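Local coordinates for ABC transporter, ATP binding protein (Sulfolobus solfataricus, PDB 1OXX) that hydrolyses ATP to drive glucose uptake, serving as the energy-coupling subunit of an archaeal ABC transporter, at residues V2-K7 with G60-D65; F263-S268 with I347-K352; G305-L310 with F325-H330. The protein carries 1 engineered substitution. One frame throughout, in Å; residues are numbered along the deposited sequence.

Contact 1 of 3, residues V2-K7 with G60-D65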
# COMPACT_ATOMS: atom_id res chain seq x y z
N VAL A 2 -16.54 9.37 9.85
CA VAL A 2 -15.99 10.71 9.93
C VAL A 2 -15.32 11.14 8.64
O VAL A 2 -14.67 10.34 7.98
CB VAL A 2 -14.97 10.78 11.07
CG1 VAL A 2 -13.83 9.78 10.82
CG2 VAL A 2 -14.45 12.19 11.28
N ARG A 3 -15.50 12.39 8.26
CA ARG A 3 -14.85 12.97 7.10
C ARG A 3 -13.52 13.55 7.54
O ARG A 3 -13.45 14.23 8.55
CB ARG A 3 -15.67 14.13 6.56
CG ARG A 3 -16.85 13.82 5.70
CD ARG A 3 -17.31 15.05 4.90
NE ARG A 3 -16.74 15.10 3.55
CZ ARG A 3 -16.08 16.14 3.03
NH1 ARG A 3 -15.88 17.25 3.73
NH2 ARG A 3 -15.63 16.07 1.78
N ILE A 4 -12.46 13.35 6.76
CA ILE A 4 -11.17 13.91 7.10
C ILE A 4 -10.74 14.89 6.01
O ILE A 4 -10.60 14.50 4.84
CB ILE A 4 -10.11 12.82 7.25
CG1 ILE A 4 -10.59 11.72 8.21
CG2 ILE A 4 -8.79 13.43 7.74
CD1 ILE A 4 -10.89 12.18 9.61
N ILE A 5 -10.51 16.14 6.39
CA ILE A 5 -10.02 17.15 5.47
C ILE A 5 -8.59 17.46 5.84
O ILE A 5 -8.32 17.94 6.94
CB ILE A 5 -10.83 18.47 5.50
CG1 ILE A 5 -12.24 18.25 4.99
CG2 ILE A 5 -10.12 19.53 4.67
CD1 ILE A 5 -13.06 19.54 4.95
N VAL A 6 -7.68 17.15 4.92
CA VAL A 6 -6.26 17.43 5.03
C VAL A 6 -6.03 18.64 4.14
O VAL A 6 -6.14 18.52 2.93
CB VAL A 6 -5.44 16.22 4.55
CG1 VAL A 6 -3.94 16.49 4.68
CG2 VAL A 6 -5.81 14.98 5.33
N LYS A 7 -5.74 19.80 4.73
CA LYS A 7 -5.62 21.06 4.00
C LYS A 7 -4.22 21.65 4.04
O LYS A 7 -3.74 22.09 5.09
CB LYS A 7 -6.62 22.07 4.56
CG LYS A 7 -6.74 23.33 3.72
CD LYS A 7 -7.48 23.05 2.44
CE LYS A 7 -7.43 24.25 1.49
NZ LYS A 7 -8.31 24.05 0.29
N GLY A 60 -0.40 24.21 7.74
CA GLY A 60 -1.62 23.60 7.25
C GLY A 60 -2.57 23.17 8.36
O GLY A 60 -2.25 23.27 9.55
N GLU A 61 -3.71 22.63 7.96
CA GLU A 61 -4.78 22.31 8.88
C GLU A 61 -5.38 20.93 8.65
O GLU A 61 -5.40 20.44 7.53
CB GLU A 61 -5.88 23.37 8.73
CG GLU A 61 -5.38 24.80 8.96
CD GLU A 61 -4.78 25.45 7.73
OE1 GLU A 61 -5.33 25.28 6.62
OE2 GLU A 61 -3.75 26.15 7.86
N LEU A 62 -5.90 20.34 9.72
CA LEU A 62 -6.53 19.04 9.66
C LEU A 62 -7.88 19.10 10.37
O LEU A 62 -7.94 19.58 11.49
CB LEU A 62 -5.64 18.02 10.35
CG LEU A 62 -6.14 16.57 10.43
CD1 LEU A 62 -6.26 15.98 9.04
CD2 LEU A 62 -5.24 15.71 11.30
N TYR A 63 -8.93 18.66 9.69
CA TYR A 63 -10.29 18.68 10.23
C TYR A 63 -10.88 17.28 10.27
O TYR A 63 -10.69 16.50 9.34
CB TYR A 63 -11.21 19.54 9.35
CG TYR A 63 -10.79 20.98 9.24
CD1 TYR A 63 -9.82 21.36 8.33
CD2 TYR A 63 -11.37 21.96 10.03
CE1 TYR A 63 -9.43 22.67 8.22
CE2 TYR A 63 -10.98 23.28 9.92
CZ TYR A 63 -10.01 23.61 9.01
OH TYR A 63 -9.60 24.93 8.87
N PHE A 64 -11.62 16.99 11.33
CA PHE A 64 -12.42 15.76 11.44
C PHE A 64 -13.84 16.29 11.42
O PHE A 64 -14.24 17.02 12.32
CB PHE A 64 -12.13 15.02 12.75
CG PHE A 64 -10.91 14.13 12.72
CD1 PHE A 64 -9.77 14.47 12.01
CD2 PHE A 64 -10.90 12.94 13.43
CE1 PHE A 64 -8.64 13.62 12.02
CE2 PHE A 64 -9.79 12.10 13.41
CZ PHE A 64 -8.66 12.46 12.72
N ASP A 65 -14.59 15.94 10.38
CA ASP A 65 -15.88 16.59 10.11
C ASP A 65 -15.57 18.10 10.01
O ASP A 65 -14.68 18.45 9.22
CB ASP A 65 -16.91 16.18 11.15
CG ASP A 65 -17.35 14.73 10.97
OD1 ASP A 65 -17.20 14.16 9.85
OD2 ASP A 65 -17.87 14.07 11.90
O HOH W 1 -15.96 17.99 6.22
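Ile4 to Lys7 and Glu61 to Phe64 run alongside each other as neighbouring strands of the antiparallel beta sheet of the ABC-ATPase domain. Their axes approach to 4.8 Å with the N-to-C directions 172° apart, close to a strict antiparallel arrangement. Ile5 with Tyr63 and Lys7 with Glu61 form the hydrogen-bonded pairs, each closed by two backbone bonds; one of them, from Tyr63 N to Ile5 O, measures 2.9 Å. Ile4 with Phe64 and Val6 with Leu62 are the non-hydrogen-bonded pairs between and beyond these. On its other edge, the N-terminal strand bonds to strand 18-28.

The two faces of this ladder differ in chemistry. Ile4, Val6, Leu62 and Phe64 share one face, from which Val6, Leu62 and Phe64 pack on helix 41-52, whose first turn belongs to the P-loop. Ile4 is modelled in two conformers; in one, CD1 sits over the centre of the Phe64 ring, 3.5 Å from its centroid, a CH-pi contact that is only partly occupied and of uncertain weight. Leu62 CD1 reaches Val6 CG2 at 3.9 Å. Ile5 and Tyr63 meet on the other face, CB to CB, with their side chains turned obliquely to each other; there Glu61 uses OE2 to bind Asn72.

Beyond the last strand pair, a carboxylate continues the ladder. A water accepts from Arg3 NH1 at 2.6 Å and donates to Asp65 O at 3.3 Å, while the Arg3 guanidinium bends away to Glu29. Asp65 OD2 pairs with Arg67, and Asp65 N donates to Arg3 O. With its CG anti to the carbonyl carbon (chi1 -71°), Asp65 brings OD1 to Arg3 N at 2.9 Å, met on the syn side but well out of the carboxylate plane.

Contact 2 of 3, residues F263-S268 with I347-K352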
# COMPACT_ATOMS: atom_id res chain seq x y z
N PHE A 263 8.87 -0.71 -29.68
CA PHE A 263 7.53 -0.57 -29.12
C PHE A 263 6.78 0.49 -29.90
O PHE A 263 7.30 1.58 -30.10
CB PHE A 263 7.62 -0.16 -27.65
CG PHE A 263 8.18 -1.22 -26.78
CD1 PHE A 263 9.55 -1.39 -26.66
CD2 PHE A 263 7.34 -2.08 -26.09
CE1 PHE A 263 10.06 -2.40 -25.86
CE2 PHE A 263 7.86 -3.08 -25.28
CZ PHE A 263 9.23 -3.23 -25.18
N PRO A 264 5.57 0.16 -30.36
CA PRO A 264 4.79 1.06 -31.22
C PRO A 264 4.07 2.18 -30.50
O PRO A 264 2.83 2.31 -30.52
CB PRO A 264 3.80 0.10 -31.89
CG PRO A 264 3.62 -0.96 -30.92
CD PRO A 264 4.92 -1.15 -30.18
N VAL A 265 4.86 3.02 -29.85
CA VAL A 265 4.37 4.17 -29.11
C VAL A 265 5.35 5.30 -29.30
O VAL A 265 6.45 5.10 -29.78
CB VAL A 265 4.20 3.87 -27.60
CG1 VAL A 265 3.10 2.84 -27.38
CG2 VAL A 265 5.52 3.41 -26.98
N SER A 266 4.95 6.51 -28.94
CA SER A 266 5.82 7.67 -29.07
C SER A 266 5.52 8.71 -27.99
O SER A 266 4.49 8.66 -27.33
CB SER A 266 5.64 8.28 -30.46
OG SER A 266 6.55 9.34 -30.71
N VAL A 267 6.48 9.60 -27.79
CA VAL A 267 6.34 10.76 -26.93
C VAL A 267 7.11 11.86 -27.65
O VAL A 267 7.84 11.59 -28.61
CB VAL A 267 6.90 10.56 -25.51
CG1 VAL A 267 5.99 9.66 -24.69
CG2 VAL A 267 8.30 10.01 -25.57
N SER A 268 6.96 13.09 -27.17
CA SER A 268 7.54 14.27 -27.81
C SER A 268 9.05 14.45 -27.60
O SER A 268 9.69 15.22 -28.33
CB SER A 268 6.81 15.50 -27.27
OG SER A 268 5.46 15.52 -27.71
N ILE A 347 1.19 -1.08 -22.90
CA ILE A 347 2.47 -0.41 -22.92
C ILE A 347 2.32 0.98 -22.32
O ILE A 347 1.45 1.76 -22.73
CB ILE A 347 3.00 -0.25 -24.36
CG1 ILE A 347 3.16 -1.60 -25.08
CG2 ILE A 347 4.27 0.58 -24.36
CD1 ILE A 347 3.30 -1.48 -26.60
N LYS A 348 3.13 1.29 -21.32
CA LYS A 348 3.15 2.61 -20.72
C LYS A 348 4.38 3.32 -21.24
O LYS A 348 5.44 2.72 -21.42
CB LYS A 348 3.18 2.53 -19.21
CG LYS A 348 1.95 1.85 -18.64
CD LYS A 348 2.27 1.10 -17.40
CE LYS A 348 1.07 0.37 -16.77
NZ LYS A 348 0.41 -0.68 -17.59
N VAL A 349 4.24 4.60 -21.54
CA VAL A 349 5.36 5.36 -22.06
C VAL A 349 5.40 6.73 -21.43
O VAL A 349 4.36 7.35 -21.19
CB VAL A 349 5.34 5.42 -23.62
CG1 VAL A 349 4.18 6.24 -24.13
CG2 VAL A 349 6.67 5.95 -24.17
N PHE A 350 6.62 7.16 -21.10
CA PHE A 350 6.87 8.45 -20.47
C PHE A 350 8.05 9.14 -21.12
O PHE A 350 8.97 8.49 -21.64
CB PHE A 350 7.18 8.28 -18.98
CG PHE A 350 6.17 7.43 -18.25
CD1 PHE A 350 6.36 6.07 -18.10
CD2 PHE A 350 5.02 8.01 -17.75
CE1 PHE A 350 5.44 5.30 -17.47
CE2 PHE A 350 4.10 7.25 -17.11
CZ PHE A 350 4.31 5.89 -16.96
N GLU A 351 8.04 10.47 -21.11
CA GLU A 351 9.17 11.21 -21.64
C GLU A 351 10.35 11.00 -20.72
O GLU A 351 10.19 10.96 -19.50
CB GLU A 351 8.85 12.71 -21.71
CG GLU A 351 7.78 13.06 -22.72
CD GLU A 351 7.52 14.55 -22.81
OE1 GLU A 351 6.41 14.94 -23.22
OE2 GLU A 351 8.44 15.33 -22.49
N LYS A 352 11.54 10.86 -21.28
CA LYS A 352 12.73 10.82 -20.46
C LYS A 352 13.22 12.27 -20.37
O LYS A 352 13.53 12.87 -21.40
CB LYS A 352 13.79 9.92 -21.08
CG LYS A 352 15.18 10.09 -20.48
CD LYS A 352 15.36 9.29 -19.21
CE LYS A 352 16.78 9.42 -18.68
NZ LYS A 352 17.81 9.24 -19.76
O HOH W 2 5.02 13.50 -25.11
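Val349 meets Val265 and Val267 methyl to methyl, where the loop after strand 261-263 lies over the edge strand 348-351 in the C-terminal part of the protein. The two backbones run 30° apart and are joined by side chains instead of sheet bonds.

Val349 can be followed outward. Its CB touches Val265 CG2 at 3.9 Å. With chi1 at 68°, CG1 is wedged between the backbone N and the carbonyl carbon and meets Val267 CG1 and, at 4.0 Å, Ser266 O. CG2 reaches Val267 CG1 at 3.8 Å and also lies near Val265 CG2; each loop valine thus meets Val349 tip to tip. At one end, Ile347 CG2 packs on Val265 CG1, while its CD1 lies against Pro264 CD and at the edge of the Phe263 ring. At the other, Glu351 lays CG on Val267 CB at 3.8 Å, and a water accepts a hydrogen bond from Ser268 N and donates one to Glu351 OE1 at 2.8 Å.

Strand 271-276 adds Ala272 and Ile274 to the same cluster. Cohesion between the segments is therefore mainly hydrophobic, most direct contacts being between apolar side chains, while the hydrogen-bonded link runs through water.

Contact 3 of 3, residues G305-L310 with F325-H330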
# COMPACT_ATOMS: atom_id res chain seq x y z
N GLY A 305 14.86 -17.35 -12.69
CA GLY A 305 14.57 -17.53 -11.28
C GLY A 305 13.36 -18.42 -11.13
O GLY A 305 12.64 -18.71 -12.10
N TYR A 306 13.12 -18.88 -9.91
CA TYR A 306 12.01 -19.78 -9.63
C TYR A 306 11.27 -19.29 -8.42
O TYR A 306 11.85 -19.24 -7.34
CB TYR A 306 12.49 -21.22 -9.43
CG TYR A 306 11.40 -22.23 -9.22
CD1 TYR A 306 10.39 -22.38 -10.16
CD2 TYR A 306 11.35 -23.01 -8.09
CE1 TYR A 306 9.38 -23.29 -9.99
CE2 TYR A 306 10.34 -23.94 -7.91
CZ TYR A 306 9.35 -24.07 -8.86
OH TYR A 306 8.32 -24.97 -8.71
N GLN A 307 10.01 -18.91 -8.59
CA GLN A 307 9.24 -18.40 -7.46
C GLN A 307 7.76 -18.67 -7.65
O GLN A 307 7.23 -18.55 -8.75
CB GLN A 307 9.50 -16.91 -7.26
CG GLN A 307 9.15 -16.04 -8.46
CD GLN A 307 9.29 -14.55 -8.17
OE1 GLN A 307 10.37 -14.00 -8.27
NE2 GLN A 307 8.18 -13.91 -7.80
N GLY A 308 7.10 -19.03 -6.56
CA GLY A 308 5.68 -19.30 -6.57
C GLY A 308 5.31 -20.38 -7.57
O GLY A 308 4.24 -20.33 -8.16
N GLY A 309 6.21 -21.35 -7.75
CA GLY A 309 5.97 -22.44 -8.68
C GLY A 309 6.14 -22.05 -10.14
O GLY A 309 5.95 -22.89 -11.03
N LEU A 310 6.50 -20.80 -10.38
CA LEU A 310 6.67 -20.29 -11.73
C LEU A 310 8.12 -19.90 -12.01
O LEU A 310 8.90 -19.60 -11.10
CB LEU A 310 5.78 -19.06 -11.98
CG LEU A 310 4.26 -19.27 -11.91
CD1 LEU A 310 3.51 -17.98 -12.25
CD2 LEU A 310 3.84 -20.38 -12.85
N PHE A 325 11.55 -8.98 -17.53
CA PHE A 325 11.20 -10.27 -16.94
C PHE A 325 9.71 -10.53 -17.05
O PHE A 325 8.87 -9.61 -17.14
CB PHE A 325 11.67 -10.42 -15.48
CG PHE A 325 10.97 -9.51 -14.51
CD1 PHE A 325 9.83 -9.91 -13.86
CD2 PHE A 325 11.47 -8.24 -14.27
CE1 PHE A 325 9.18 -9.05 -12.97
CE2 PHE A 325 10.83 -7.39 -13.39
CZ PHE A 325 9.69 -7.80 -12.74
N THR A 326 9.39 -11.81 -17.07
CA THR A 326 8.03 -12.27 -17.12
C THR A 326 7.97 -13.64 -16.43
O THR A 326 9.01 -14.23 -16.13
CB THR A 326 7.54 -12.37 -18.57
OG1 THR A 326 6.14 -12.62 -18.58
CG2 THR A 326 8.14 -13.57 -19.27
N TYR A 327 6.77 -14.13 -16.14
CA TYR A 327 6.60 -15.40 -15.44
C TYR A 327 6.00 -16.45 -16.35
O TYR A 327 5.10 -16.17 -17.13
CB TYR A 327 5.74 -15.25 -14.19
CG TYR A 327 6.31 -14.31 -13.18
CD1 TYR A 327 5.88 -12.98 -13.12
CD2 TYR A 327 7.29 -14.73 -12.29
CE1 TYR A 327 6.42 -12.12 -12.21
CE2 TYR A 327 7.85 -13.86 -11.38
CZ TYR A 327 7.40 -12.55 -11.34
OH TYR A 327 7.94 -11.68 -10.42
N SER A 328 6.47 -17.68 -16.22
CA SER A 328 6.00 -18.75 -17.09
C SER A 328 5.90 -20.12 -16.42
O SER A 328 6.57 -20.39 -15.42
CB SER A 328 6.93 -18.88 -18.28
OG SER A 328 6.47 -19.89 -19.17
N ASP A 329 5.05 -20.96 -17.01
CA ASP A 329 4.87 -22.34 -16.57
C ASP A 329 6.09 -23.17 -16.90
O ASP A 329 6.41 -24.08 -16.15
CB ASP A 329 3.70 -23.00 -17.32
CG ASP A 329 2.34 -22.51 -16.87
OD1 ASP A 329 2.17 -22.22 -15.67
OD2 ASP A 329 1.39 -22.42 -17.67
N HIS A 330 6.72 -22.90 -18.04
CA HIS A 330 7.88 -23.68 -18.48
C HIS A 330 9.07 -22.76 -18.68
O HIS A 330 8.92 -21.57 -19.03
CB HIS A 330 7.61 -24.39 -19.83
CG HIS A 330 6.76 -25.62 -19.75
ND1 HIS A 330 5.38 -25.57 -19.78
CD2 HIS A 330 7.08 -26.93 -19.68
CE1 HIS A 330 4.89 -26.80 -19.72
NE2 HIS A 330 5.91 -27.64 -19.66
O HOH W 3 5.17 -23.79 -13.81
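Gln307 and Tyr327 meet obliquely above the strand that separates them, at the tip of a beta hairpin. Strands 294-307 and 310-317 are joined there by a type I' turn from Gln307 to Leu310, with glycines at its two central positions, where phi is positive. The turn is closed by paired backbone bonds, Gln307 N to Leu310 O at 2.8 Å and Leu310 N to Gln307 O at 2.9 Å. Strand 324-328 flanks the second arm of the hairpin and forms one edge of this antiparallel sheet, so Gln307 reaches across the intervening strand, whereas Leu310 starts the neighbouring one.

The glutamine chain leaves its backbone with CG between N and the carbonyl carbon (chi1 59°) and then extends, which carries the amide to the rim of the tyrosine ring. Gln307 CD lies near the ring plane, at the edge marked by Tyr327 CE2, 3.6 Å away, and the amide and ring planes are inclined by 57°. Although Gln307 NE2 comes within 3.4 Å of Tyr327 OH, the angle is too poor for a hydrogen bond; the hydroxyl is engaged instead with Glu243. Both side chains also rest on Arg312 of the intervening strand.

Leu310 approaches the base of the same tyrosine from another direction. The two side chains cross at about a right angle, and Leu310 CD1 stops 4.0 Å from Tyr327 CB. Leu310 and Asp329 lie side by side, pointing the same way, with Leu310 CD2 near Asp329 OD1 and 3.7 Å from Ser328 O. The hairpin and strand ends are tied by solvent as well: a single water donates one hydrogen bond to Gly309 O at 3.0 Å and the other to Asp329 O at 2.7 Å.

In the fold
From the N terminus, contact 1 closes first: residues 60-65 return beside 2-7 after the P-loop and helix 41-52, all within the ABC-ATPase domain. The chain then completes the nucleotide-binding core before reaching the C-terminal beta-rich part, where contact 2 opens at 263-268 and closes only at 347-352, on the last strand. Contact 3 falls wholly within that long excursion, a short loop inside a longer one, and joins the turn after strand 294-307 to strand 324-328. The strands involved in contacts 2 and 3 belong to different antiparallel sheets, with nearest atoms of the contacts about 10 Å apart. Contact 1 stands alone, its centre about 45 Å from that of contact 3, across the centre of the chain.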